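Local coordinates for protein elongation factor G (Thermus thermophilus, PDB 2DY1) that binds GTP with a magnesium ion and probably acts as a GTPase that promotes translocation during protein synthesis, at residues A[8-12]-A[343-347]; A[309-313]-A[325-329]; A[419-424]-A[452-457]; A[466-470]-A[554-559]; A[479-483]-A[540-544]. One frame throughout, in Å; residues are numbered along the deposited sequence.

Contact 1. Residues A[8-12]-A[343-347]; sequences MIRTV and EAGFV
Strand 9-16 of the GTP-binding domain meets a type II beta turn, Glu343 to Phe346, closest at Thr11 and Gly345, whose CA atoms are 5.4 Å apart; the turn is closed by a backbone bond from Phe346 N to Glu343 O. Ile9 and Thr11, alternate residues of the strand, both point toward this turn. Ile9 brings most of the apolar surface. With CG1 beside the backbone N (chi1 -62°) and the chain extended beyond it, the CD1 methyl is carried into a corner between Glu343, the carbonyl of Ala344 and the ring of Phe346. It meets that ring at its edge, near the ring plane, 3.7 Å from CE1, the two side chains crossing at about a right angle. The other branch, CG2, lies 3.8 Å from Gly345 CA. A side chain on Gly345 would run straight into that methyl, and at the backbone angles of Gly345 (phi 110°) a CB would also press on the carbonyl oxygen of Ala344. Thr11 supplies the polar link: its OG1 donates to Gly345 O at 2.7 Å, arriving in the carbonyl plane on a lone pair. Phe77 of the adjacent strand 74-80 also meets the Phe346 ring and touches Ile9, continuing the apolar patch. The turn belongs to the beta-rich second domain of elongation factor G, so this is an interdomain joint. One directional hydrogen bond on a buried carbonyl, beside a methyl fitted against a glycine and a ring edge, implies a joint that depends on close fit between the domains more than on charge.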
# COMPACT_ATOMS: atom_id res chain seq x y z
N MET A 8 22.85 6.85 22.91
CA MET A 8 22.07 5.76 22.32
C MET A 8 21.15 6.34 21.26
O MET A 8 20.69 7.47 21.38
CB MET A 8 21.22 5.07 23.39
CG MET A 8 22.00 4.58 24.60
SD MET A 8 20.96 3.63 25.73
CE MET A 8 19.96 4.90 26.43
N ILE A 9 20.90 5.57 20.22
CA ILE A 9 20.01 6.00 19.15
C ILE A 9 19.03 4.87 18.86
O ILE A 9 19.40 3.70 18.95
CB ILE A 9 20.80 6.32 17.85
CG1 ILE A 9 21.78 7.47 18.13
CG2 ILE A 9 19.82 6.73 16.72
CD1 ILE A 9 22.65 7.80 16.96
N ARG A 10 17.78 5.22 18.56
CA ARG A 10 16.76 4.23 18.19
C ARG A 10 16.00 4.79 16.98
O ARG A 10 15.84 5.99 16.86
CB ARG A 10 15.72 4.04 19.30
CG ARG A 10 16.25 3.64 20.66
CD ARG A 10 16.79 2.23 20.65
NE ARG A 10 17.23 1.86 21.99
CZ ARG A 10 18.48 1.97 22.42
NH1 ARG A 10 19.42 2.44 21.62
NH2 ARG A 10 18.79 1.54 23.64
N THR A 11 15.58 3.91 16.09
CA THR A 11 14.74 4.31 14.95
C THR A 11 13.46 3.49 15.16
O THR A 11 13.50 2.26 15.18
CB THR A 11 15.34 3.94 13.59
OG1 THR A 11 16.70 4.37 13.54
CG2 THR A 11 14.57 4.66 12.48
N VAL A 12 12.33 4.18 15.24
CA VAL A 12 11.07 3.52 15.57
C VAL A 12 9.94 4.00 14.68
O VAL A 12 9.79 5.21 14.49
CB VAL A 12 10.70 3.84 17.06
CG1 VAL A 12 9.37 3.19 17.45
CG2 VAL A 12 11.83 3.38 18.00
N GLU A 343 24.83 9.20 12.55
CA GLU A 343 25.28 7.86 12.96
C GLU A 343 24.17 6.88 12.60
O GLU A 343 23.06 7.31 12.29
CB GLU A 343 25.48 7.82 14.48
CG GLU A 343 26.36 8.91 15.06
CD GLU A 343 26.29 8.93 16.57
OE1 GLU A 343 26.71 7.93 17.20
OE2 GLU A 343 25.81 9.94 17.13
N ALA A 344 24.45 5.59 12.66
CA ALA A 344 23.41 4.60 12.33
C ALA A 344 22.19 4.88 13.21
O ALA A 344 22.31 5.11 14.41
CB ALA A 344 23.94 3.18 12.57
N GLY A 345 21.01 4.85 12.58
CA GLY A 345 19.77 5.13 13.28
C GLY A 345 19.20 6.46 12.80
O GLY A 345 17.99 6.70 12.87
N PHE A 346 20.07 7.34 12.31
CA PHE A 346 19.60 8.63 11.80
C PHE A 346 18.75 8.46 10.56
O PHE A 346 18.89 7.49 9.79
CB PHE A 346 20.78 9.52 11.38
CG PHE A 346 21.31 10.41 12.47
CD1 PHE A 346 21.74 9.88 13.68
CD2 PHE A 346 21.38 11.80 12.27
CE1 PHE A 346 22.22 10.71 14.69
CE2 PHE A 346 21.86 12.64 13.28
CZ PHE A 346 22.28 12.10 14.49
N VAL A 347 17.85 9.42 10.38
CA VAL A 347 17.07 9.53 9.17
C VAL A 347 17.50 10.90 8.66
O VAL A 347 17.53 11.87 9.41
CB VAL A 347 15.56 9.52 9.43
CG1 VAL A 347 14.83 9.97 8.16
CG2 VAL A 347 15.14 8.10 9.81

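Contact 2. Residues A[309-313]-A[325-329]; sequences RLKPG and LPHLY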
# COMPACT_ATOMS: atom_id res chain seq x y z
N ARG A 309 28.65 5.64 9.77
CA ARG A 309 28.61 7.01 10.21
C ARG A 309 28.90 7.89 9.01
O ARG A 309 29.61 7.49 8.08
CB ARG A 309 29.63 7.20 11.33
CG ARG A 309 29.76 8.61 11.88
CD ARG A 309 30.51 8.62 13.21
NE ARG A 309 30.82 9.98 13.63
CZ ARG A 309 31.81 10.71 13.12
NH1 ARG A 309 32.59 10.19 12.17
NH2 ARG A 309 32.01 11.95 13.53
N LEU A 310 28.33 9.09 9.00
CA LEU A 310 28.58 10.02 7.91
C LEU A 310 28.89 11.41 8.41
O LEU A 310 28.40 11.87 9.45
CB LEU A 310 27.37 10.12 6.99
CG LEU A 310 26.97 8.87 6.21
CD1 LEU A 310 25.63 9.10 5.54
CD2 LEU A 310 28.03 8.56 5.16
N LYS A 311 29.74 12.09 7.64
CA LYS A 311 30.11 13.47 7.91
C LYS A 311 29.79 14.29 6.66
O LYS A 311 29.73 13.73 5.56
CB LYS A 311 31.60 13.57 8.23
CG LYS A 311 31.96 13.02 9.59
CD LYS A 311 33.48 12.90 9.74
CE LYS A 311 34.16 14.27 9.67
NZ LYS A 311 35.64 14.16 9.49
N PRO A 312 29.61 15.61 6.81
CA PRO A 312 29.32 16.45 5.64
C PRO A 312 30.46 16.31 4.62
O PRO A 312 31.64 16.30 5.00
CB PRO A 312 29.24 17.85 6.24
CG PRO A 312 28.75 17.60 7.64
CD PRO A 312 29.57 16.39 8.06
N GLY A 313 30.10 16.17 3.35
CA GLY A 313 31.11 16.01 2.32
C GLY A 313 31.34 14.56 1.91
O GLY A 313 32.00 14.29 0.90
N LEU A 325 26.98 14.14 -0.30
CA LEU A 325 26.18 14.81 0.73
C LEU A 325 26.99 15.94 1.34
O LEU A 325 27.54 15.80 2.43
CB LEU A 325 25.78 13.80 1.81
CG LEU A 325 24.94 12.59 1.36
CD1 LEU A 325 24.69 11.65 2.52
CD2 LEU A 325 23.62 13.08 0.78
N PRO A 326 27.09 17.08 0.64
CA PRO A 326 27.87 18.21 1.17
C PRO A 326 27.32 18.73 2.49
O PRO A 326 28.07 19.25 3.33
CB PRO A 326 27.82 19.22 0.02
CG PRO A 326 26.54 18.90 -0.68
CD PRO A 326 26.52 17.39 -0.67
N HIS A 327 26.01 18.59 2.68
CA HIS A 327 25.36 19.00 3.92
C HIS A 327 24.48 17.85 4.37
O HIS A 327 23.89 17.13 3.55
CB HIS A 327 24.49 20.24 3.70
CG HIS A 327 25.25 21.45 3.28
ND1 HIS A 327 25.91 22.27 4.17
CD2 HIS A 327 25.51 21.95 2.04
CE1 HIS A 327 26.54 23.23 3.50
NE2 HIS A 327 26.31 23.05 2.21
N LEU A 328 24.42 17.65 5.68
CA LEU A 328 23.59 16.60 6.26
C LEU A 328 22.42 17.28 6.95
O LEU A 328 22.62 18.25 7.68
CB LEU A 328 24.38 15.80 7.29
CG LEU A 328 25.64 15.10 6.76
CD1 LEU A 328 26.31 14.35 7.90
CD2 LEU A 328 25.29 14.13 5.63
N TYR A 329 21.20 16.78 6.71
CA TYR A 329 20.02 17.36 7.35
C TYR A 329 19.14 16.28 7.93
O TYR A 329 18.98 15.23 7.31
CB TYR A 329 19.14 18.10 6.33
CG TYR A 329 19.81 19.20 5.56
CD1 TYR A 329 19.93 20.47 6.09
CD2 TYR A 329 20.35 18.95 4.30
CE1 TYR A 329 20.57 21.49 5.39
CE2 TYR A 329 20.99 19.95 3.59
CZ TYR A 329 21.09 21.21 4.14
OH TYR A 329 21.73 22.20 3.42
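Leu328 reaches across to the 309-313 backbone and lays its CD1 methyl against the bend there, 3.6 Å from Leu310 O and 3.7 Å from Lys311 C. Its CG stands beside the backbone N (chi1 -60°) and the second torsion is fully extended, which projects CD1 forward from the strand. The same methyl lies 3.8 Å from Pro312 CD, and the leucine and the proline ring cross at about a right angle. Leu328 also touches Val339 of strand 335-343. Leu310 and Leu325 share this leucine conformation, and they approach each other at a slant through single methyls, CD1 to CD1 at 4.1 Å. Pro312 also brings its CB within 3.4 Å of Pro326 O. Beside these van der Waals contacts runs one backbone bond, Gly313 N to Leu325 O, 2.7 Å long and nearly straight at 165°. Gly313 itself sits at a positive phi, where a CB would press on the preceding carbonyl oxygen. Just beyond, Leu325 pairs through its backbone with Asp314. The proline-glycine bend thus leads the chain from edge strand 309-310 to strand 314-316 at the opposite edge of the same four-stranded antiparallel sheet, with the buried Leu310, Leu325 and Leu328 packed along it, an arrangement that belongs to the beta-barrel second domain of translational GTPases.

Contact 3. Residues A[419-424]-A[452-457]; sequences ETGELL and PKVPYR
Glu419 and Arg457 form the firm end of this contact, a salt bridge in which the arginine meets the carboxylate side-on with two nitrogens. NE points at OE1 of Glu419 over 2.9 Å in an almost perfectly straight bond (178°), while NH2 reaches OE2, on its syn lone pair, at 2.8 Å. The two planes lie only 26° apart, so both oxygens are gripped at the guanidinium edge. Glu419 arrives there with CG anti to the backbone N (chi1 -164°) and the rest of its chain stretched out; a water also donates to its OE1 and to Tyr456 O. Without the guanidinium, as with an alanine at Arg457, the Glu419 carboxylate would probably lose its cationic mate and be freer to turn. At the other end Glu422 OE1 accepts the backbone N of Lys453 at 2.8 Å, and Leu424 CD2 packs on the Pro452 ring. The middle is looser. Thr420 CG2 comes no nearer than 3.9 Å to Lys453 O, and a water links Thr420 OG1 with Glu422 OE1. Exposed Lys453 runs its aliphatic chain alongside the Glu422 carboxylate, yet its NZ stays 4.7 Å from OE2, too far for a bond. The contact joins domain III to the loop between strands 447-450 and 457-460: residues 419-424 lead into strand 423-427 beside strands 413-416 and 383-389, whereas residues 452-457 lead into strand 457-460, which pairs with strand 569-583, with Tyr456 against Phe528 and Pro455 O bonded to Tyr646.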
# COMPACT_ATOMS: atom_id res chain seq x y z
N GLU A 419 -6.18 -1.30 -24.88
CA GLU A 419 -7.47 -1.58 -25.49
C GLU A 419 -8.50 -0.45 -25.59
O GLU A 419 -9.05 -0.21 -26.65
CB GLU A 419 -8.06 -2.78 -24.76
CG GLU A 419 -9.19 -3.46 -25.45
CD GLU A 419 -9.45 -4.83 -24.86
OE1 GLU A 419 -10.54 -5.38 -25.09
OE2 GLU A 419 -8.56 -5.36 -24.16
N THR A 420 -8.75 0.26 -24.48
CA THR A 420 -9.73 1.34 -24.48
C THR A 420 -9.15 2.72 -24.79
O THR A 420 -9.89 3.67 -25.08
CB THR A 420 -10.44 1.44 -23.12
OG1 THR A 420 -9.48 1.78 -22.12
CG2 THR A 420 -11.10 0.10 -22.77
N GLY A 421 -7.83 2.83 -24.70
CA GLY A 421 -7.16 4.10 -24.97
C GLY A 421 -7.10 5.06 -23.78
O GLY A 421 -6.46 6.10 -23.87
N GLU A 422 -7.74 4.72 -22.67
CA GLU A 422 -7.73 5.64 -21.53
C GLU A 422 -6.43 5.63 -20.73
O GLU A 422 -5.68 4.66 -20.75
CB GLU A 422 -8.89 5.32 -20.59
CG GLU A 422 -10.27 5.45 -21.23
CD GLU A 422 -11.39 5.35 -20.22
OE1 GLU A 422 -11.43 4.36 -19.48
OE2 GLU A 422 -12.24 6.27 -20.17
N LEU A 423 -6.17 6.75 -20.05
CA LEU A 423 -5.01 6.87 -19.17
C LEU A 423 -5.58 6.53 -17.79
O LEU A 423 -6.42 7.27 -17.25
CB LEU A 423 -4.47 8.30 -19.18
CG LEU A 423 -3.33 8.56 -18.20
CD1 LEU A 423 -2.14 7.67 -18.56
CD2 LEU A 423 -2.94 10.02 -18.23
N LEU A 424 -5.13 5.43 -17.21
CA LEU A 424 -5.67 5.01 -15.92
C LEU A 424 -4.72 5.26 -14.78
O LEU A 424 -3.51 5.12 -14.93
CB LEU A 424 -6.01 3.52 -15.94
CG LEU A 424 -6.98 3.01 -17.00
CD1 LEU A 424 -7.20 1.53 -16.78
CD2 LEU A 424 -8.32 3.78 -16.92
N PRO A 452 -13.64 3.92 -15.43
CA PRO A 452 -13.03 3.42 -16.66
C PRO A 452 -14.03 2.74 -17.58
O PRO A 452 -15.00 2.12 -17.12
CB PRO A 452 -12.00 2.39 -16.16
CG PRO A 452 -11.63 2.92 -14.77
CD PRO A 452 -12.98 3.36 -14.23
N LYS A 453 -13.77 2.85 -18.88
CA LYS A 453 -14.61 2.19 -19.88
C LYS A 453 -14.36 0.69 -19.79
O LYS A 453 -13.24 0.26 -19.51
CB LYS A 453 -14.22 2.69 -21.27
CG LYS A 453 -14.57 4.13 -21.52
CD LYS A 453 -14.09 4.57 -22.88
CE LYS A 453 -14.47 6.01 -23.16
NZ LYS A 453 -13.96 6.42 -24.50
N VAL A 454 -15.40 -0.11 -20.02
CA VAL A 454 -15.27 -1.56 -19.95
C VAL A 454 -14.69 -2.08 -21.25
O VAL A 454 -15.10 -1.67 -22.34
CB VAL A 454 -16.64 -2.23 -19.70
CG1 VAL A 454 -16.51 -3.74 -19.79
CG2 VAL A 454 -17.16 -1.83 -18.33
N PRO A 455 -13.71 -2.98 -21.16
CA PRO A 455 -13.10 -3.54 -22.37
C PRO A 455 -13.94 -4.67 -22.98
O PRO A 455 -13.60 -5.85 -22.86
CB PRO A 455 -11.73 -4.00 -21.89
CG PRO A 455 -12.03 -4.45 -20.49
CD PRO A 455 -12.92 -3.35 -19.97
N TYR A 456 -15.05 -4.30 -23.60
CA TYR A 456 -15.92 -5.27 -24.25
C TYR A 456 -15.16 -5.91 -25.40
O TYR A 456 -14.19 -5.35 -25.91
CB TYR A 456 -17.18 -4.59 -24.80
CG TYR A 456 -18.11 -4.09 -23.74
CD1 TYR A 456 -18.88 -4.98 -22.98
CD2 TYR A 456 -18.22 -2.73 -23.47
CE1 TYR A 456 -19.73 -4.52 -21.97
CE2 TYR A 456 -19.06 -2.26 -22.46
CZ TYR A 456 -19.80 -3.15 -21.72
OH TYR A 456 -20.61 -2.68 -20.70
N ARG A 457 -15.60 -7.09 -25.81
CA ARG A 457 -14.96 -7.77 -26.92
C ARG A 457 -16.05 -8.40 -27.75
O ARG A 457 -17.24 -8.22 -27.46
CB ARG A 457 -13.96 -8.80 -26.41
CG ARG A 457 -12.79 -8.12 -25.73
CD ARG A 457 -11.60 -9.01 -25.53
NE ARG A 457 -10.54 -8.27 -24.86
CZ ARG A 457 -9.56 -8.85 -24.18
NH1 ARG A 457 -9.52 -10.17 -24.11
NH2 ARG A 457 -8.66 -8.12 -23.54
O HOH W 1 -12.23 -3.46 -25.60
O HOH W 2 -10.39 1.90 -19.76

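Contact 4. Residues A[466-470]-A[554-559]; sequences GQGKY and IAASLA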
# COMPACT_ATOMS: atom_id res chain seq x y z
N GLY A 466 -15.09 -17.16 -46.81
CA GLY A 466 -15.19 -16.28 -47.94
C GLY A 466 -13.86 -15.75 -48.39
O GLY A 466 -12.80 -16.09 -47.86
N GLN A 467 -13.93 -14.86 -49.37
CA GLN A 467 -12.74 -14.32 -49.97
C GLN A 467 -12.43 -12.88 -49.70
O GLN A 467 -13.32 -12.03 -49.59
CB GLN A 467 -12.85 -14.52 -51.49
CG GLN A 467 -11.67 -14.02 -52.28
CD GLN A 467 -11.91 -14.12 -53.79
OE1 GLN A 467 -13.02 -13.86 -54.25
NE2 GLN A 467 -10.88 -14.49 -54.54
N GLY A 468 -11.13 -12.62 -49.60
CA GLY A 468 -10.62 -11.29 -49.40
C GLY A 468 -9.66 -11.06 -50.54
O GLY A 468 -8.68 -11.80 -50.71
N LYS A 469 -9.91 -10.05 -51.35
CA LYS A 469 -9.00 -9.82 -52.46
C LYS A 469 -8.67 -8.35 -52.67
O LYS A 469 -9.53 -7.48 -52.60
CB LYS A 469 -9.59 -10.42 -53.73
CG LYS A 469 -8.63 -10.49 -54.89
CD LYS A 469 -9.20 -11.37 -56.00
CE LYS A 469 -8.19 -11.63 -57.09
NZ LYS A 469 -8.68 -12.68 -58.02
N TYR A 470 -7.40 -8.09 -52.95
CA TYR A 470 -6.91 -6.73 -53.18
C TYR A 470 -6.06 -6.67 -54.45
O TYR A 470 -5.03 -7.33 -54.54
CB TYR A 470 -6.06 -6.28 -51.99
CG TYR A 470 -5.63 -4.83 -52.04
CD1 TYR A 470 -6.56 -3.81 -51.88
CD2 TYR A 470 -4.30 -4.48 -52.20
CE1 TYR A 470 -6.17 -2.47 -51.88
CE2 TYR A 470 -3.89 -3.14 -52.19
CZ TYR A 470 -4.83 -2.14 -52.04
OH TYR A 470 -4.45 -0.82 -52.03
N ILE A 554 -3.75 -6.73 -46.53
CA ILE A 554 -5.04 -6.13 -46.85
C ILE A 554 -6.06 -7.18 -47.26
O ILE A 554 -7.20 -7.16 -46.80
CB ILE A 554 -4.92 -5.08 -48.00
CG1 ILE A 554 -3.95 -3.97 -47.59
CG2 ILE A 554 -6.29 -4.52 -48.32
CD1 ILE A 554 -3.71 -2.95 -48.70
N ALA A 555 -5.67 -8.09 -48.15
CA ALA A 555 -6.58 -9.13 -48.60
C ALA A 555 -7.07 -9.94 -47.39
O ALA A 555 -8.25 -10.27 -47.29
CB ALA A 555 -5.89 -10.03 -49.61
N ALA A 556 -6.15 -10.23 -46.47
CA ALA A 556 -6.49 -11.00 -45.28
C ALA A 556 -7.45 -10.22 -44.38
O ALA A 556 -8.43 -10.77 -43.86
CB ALA A 556 -5.20 -11.37 -44.52
N SER A 557 -7.20 -8.91 -44.23
CA SER A 557 -8.07 -8.06 -43.42
C SER A 557 -9.46 -7.99 -44.03
O SER A 557 -10.47 -8.11 -43.32
CB SER A 557 -7.46 -6.66 -43.29
OG SER A 557 -8.36 -5.79 -42.61
N LEU A 558 -9.53 -7.79 -45.35
CA LEU A 558 -10.80 -7.74 -46.06
C LEU A 558 -11.55 -9.04 -45.87
O LEU A 558 -12.76 -9.04 -45.66
CB LEU A 558 -10.57 -7.48 -47.55
CG LEU A 558 -10.08 -6.08 -47.95
CD1 LEU A 558 -9.88 -6.02 -49.46
CD2 LEU A 558 -11.11 -5.04 -47.51
N ALA A 559 -10.81 -10.15 -45.94
CA ALA A 559 -11.42 -11.45 -45.77
C ALA A 559 -11.99 -11.56 -44.36
O ALA A 559 -13.11 -12.02 -44.17
CB ALA A 559 -10.39 -12.57 -46.04
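Ring contact comes first: Ile554 sets its CD1 methyl over one face of Tyr470, 3.7 Å from the ring centroid and 20° off the normal, a CH-pi interaction. The methyl is displaced toward the CE2 and CZ side, while the CG2 branch of the same isoleucine lies against the same face nearer its CG end, 3.6 Å from Tyr470 CD1. The tyrosine reaches over the helix because its CG is anti to the backbone N (chi1 -173°). Close backbone approach is the second kind. Gly468 CA makes a CA-H...O contact with Ala555 O at 3.3 Å, and Ala559 CB sits 3.6 Å from the same CA. A side chain at Gly468 would collide with the helix backbone, so glycine on the strand and alanines on the helix together allow the axes of the two segments to approach to 5.8 Å. This is helix 549-566 packed across the sheet of domain IV, a fold related to ribosomal protein S5; its segment 554-559 runs at 144° to segment 466-470 of the edge strand. Methyl-to-carbonyl van der Waals contacts make up the third group: Ala555 CB rests 3.5 Å from Gly468 O, and Leu558 CD1, at the exposed margin, touches Lys469 O at the same distance. Gln467 and Lys469 point away from the helix, the amide of Gln467 bonding to Asp482 on the neighbouring strand.

Contact 5. Residues A[479-483]-A[540-544]; sequences QYGDV and GSYHE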
# COMPACT_ATOMS: atom_id res chain seq x y z
N GLN A 479 -0.49 -4.16 -57.14
CA GLN A 479 -0.66 -4.95 -55.93
C GLN A 479 -1.62 -6.09 -56.15
O GLN A 479 -2.61 -5.94 -56.86
CB GLN A 479 -1.20 -4.09 -54.78
CG GLN A 479 -0.17 -3.19 -54.13
CD GLN A 479 0.98 -3.97 -53.51
OE1 GLN A 479 2.06 -3.42 -53.28
NE2 GLN A 479 0.75 -5.24 -53.23
N TYR A 480 -1.34 -7.25 -55.54
CA TYR A 480 -2.24 -8.37 -55.68
C TYR A 480 -2.17 -9.33 -54.49
O TYR A 480 -1.10 -9.84 -54.16
CB TYR A 480 -1.95 -9.13 -56.99
CG TYR A 480 -2.88 -10.30 -57.23
CD1 TYR A 480 -2.61 -11.56 -56.67
CD2 TYR A 480 -4.03 -10.15 -57.99
CE1 TYR A 480 -3.48 -12.62 -56.88
CE2 TYR A 480 -4.91 -11.21 -58.20
CZ TYR A 480 -4.62 -12.44 -57.64
OH TYR A 480 -5.50 -13.48 -57.85
N GLY A 481 -3.32 -9.52 -53.85
CA GLY A 481 -3.45 -10.44 -52.73
C GLY A 481 -4.79 -11.13 -52.87
O GLY A 481 -5.80 -10.49 -53.14
N ASP A 482 -4.81 -12.45 -52.68
CA ASP A 482 -6.06 -13.21 -52.82
C ASP A 482 -6.04 -14.27 -51.74
O ASP A 482 -5.21 -15.19 -51.76
CB ASP A 482 -6.09 -13.84 -54.21
CG ASP A 482 -7.30 -14.71 -54.43
OD1 ASP A 482 -7.32 -15.40 -55.48
OD2 ASP A 482 -8.22 -14.72 -53.60
N VAL A 483 -6.95 -14.13 -50.79
CA VAL A 483 -7.03 -15.03 -49.64
C VAL A 483 -8.42 -15.59 -49.40
O VAL A 483 -9.40 -14.85 -49.39
CB VAL A 483 -6.59 -14.26 -48.35
CG1 VAL A 483 -6.75 -15.14 -47.11
CG2 VAL A 483 -5.15 -13.79 -48.49
N GLY A 540 -6.33 -19.47 -52.25
CA GLY A 540 -5.93 -18.12 -52.59
C GLY A 540 -5.07 -18.19 -53.83
O GLY A 540 -5.00 -19.23 -54.51
N SER A 541 -4.40 -17.10 -54.16
CA SER A 541 -3.54 -17.10 -55.33
C SER A 541 -2.62 -15.91 -55.22
O SER A 541 -2.85 -15.01 -54.40
CB SER A 541 -4.37 -17.04 -56.62
OG SER A 541 -5.10 -15.82 -56.77
N TYR A 542 -1.57 -15.91 -56.03
CA TYR A 542 -0.62 -14.81 -56.02
C TYR A 542 -0.01 -14.63 -57.40
O TYR A 542 -0.14 -15.50 -58.27
CB TYR A 542 0.50 -15.06 -55.02
CG TYR A 542 1.62 -15.94 -55.53
CD1 TYR A 542 1.43 -17.32 -55.68
CD2 TYR A 542 2.84 -15.40 -55.89
CE1 TYR A 542 2.45 -18.13 -56.18
CE2 TYR A 542 3.86 -16.20 -56.40
CZ TYR A 542 3.65 -17.56 -56.55
OH TYR A 542 4.63 -18.34 -57.09
N HIS A 543 0.64 -13.49 -57.61
CA HIS A 543 1.32 -13.23 -58.87
C HIS A 543 2.72 -12.81 -58.49
O HIS A 543 2.91 -11.91 -57.66
CB HIS A 543 0.62 -12.13 -59.67
CG HIS A 543 -0.58 -12.60 -60.43
ND1 HIS A 543 -0.50 -13.55 -61.43
CD2 HIS A 543 -1.89 -12.27 -60.34
CE1 HIS A 543 -1.70 -13.78 -61.93
NE2 HIS A 543 -2.56 -13.01 -61.28
N GLU A 544 3.69 -13.51 -59.06
CA GLU A 544 5.10 -13.27 -58.82
C GLU A 544 5.46 -11.79 -58.84
O GLU A 544 6.25 -11.32 -58.03
CB GLU A 544 5.91 -14.03 -59.87
CG GLU A 544 7.38 -13.71 -59.89
CD GLU A 544 7.95 -13.62 -58.49
OE1 GLU A 544 7.38 -14.27 -57.59
OE2 GLU A 544 8.96 -12.92 -58.30
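Ser541 OG stands at the centre of a short polar chain: it receives a hydrogen bond from Tyr480 OH and gives one to Asp482 OD1, each 2.6 Å long. The carboxylate oxygen is met on its anti side, 15° out of plane, while OD2 is bonded to Gln467 of the next strand. With chi1 at 65°, Ser541 holds OG between its backbone N and carbonyl carbon, and there it can serve both partners. Tyr480 OH also has a weak bond with Lys469 NZ. The backbone adds a long bond, Ser541 N to Asp482 O at 3.2 Å. These bonds join strands 477-489 and 533-541, antiparallel neighbours in the mixed sheet of domain IV, where Val483 and Gly540 form a non-hydrogen-bonded pair, CA atoms 4.4 Å apart. A CB on Gly540 would strike Asp482 O. Further along the chain, His543 turns its ring edge toward the face of Tyr480 in a T-shaped pair, centroids 4.6 Å apart and planes at 64°; CD2 of the imidazole lies over the middle of the phenol ring. A phenylalanine in place of Tyr480 would probably leave Ser541 OG without its donor and less firmly fixed. Tyr542 CA approaches Tyr480 CE1 to 3.7 Å near the plane of the Tyr480 ring, and Asp546 of the following loop also touches Tyr480.

Overall arrangement
The five contacts follow the multidomain plan of the elongation factor along its chain. Contact 1 ties the GTP-binding domain to domain II, and contact 2 lies within domain II, with centres about 15 Å apart; the segments of contact 2 fall between those of contact 1 in sequence. Contact 3 comes next, about 48 Å from contact 1 between centres and on the other side of the chain's centre, where domain III meets the loop leading on toward domain IV. Contacts 4 and 5 occupy domain IV, their centres about 10 Å apart, and they touch: strands 464-474 and 477-489 are sheet neighbours. Some 75 Å separates the centres of contacts 1 and 5, in keeping with an elongated molecule.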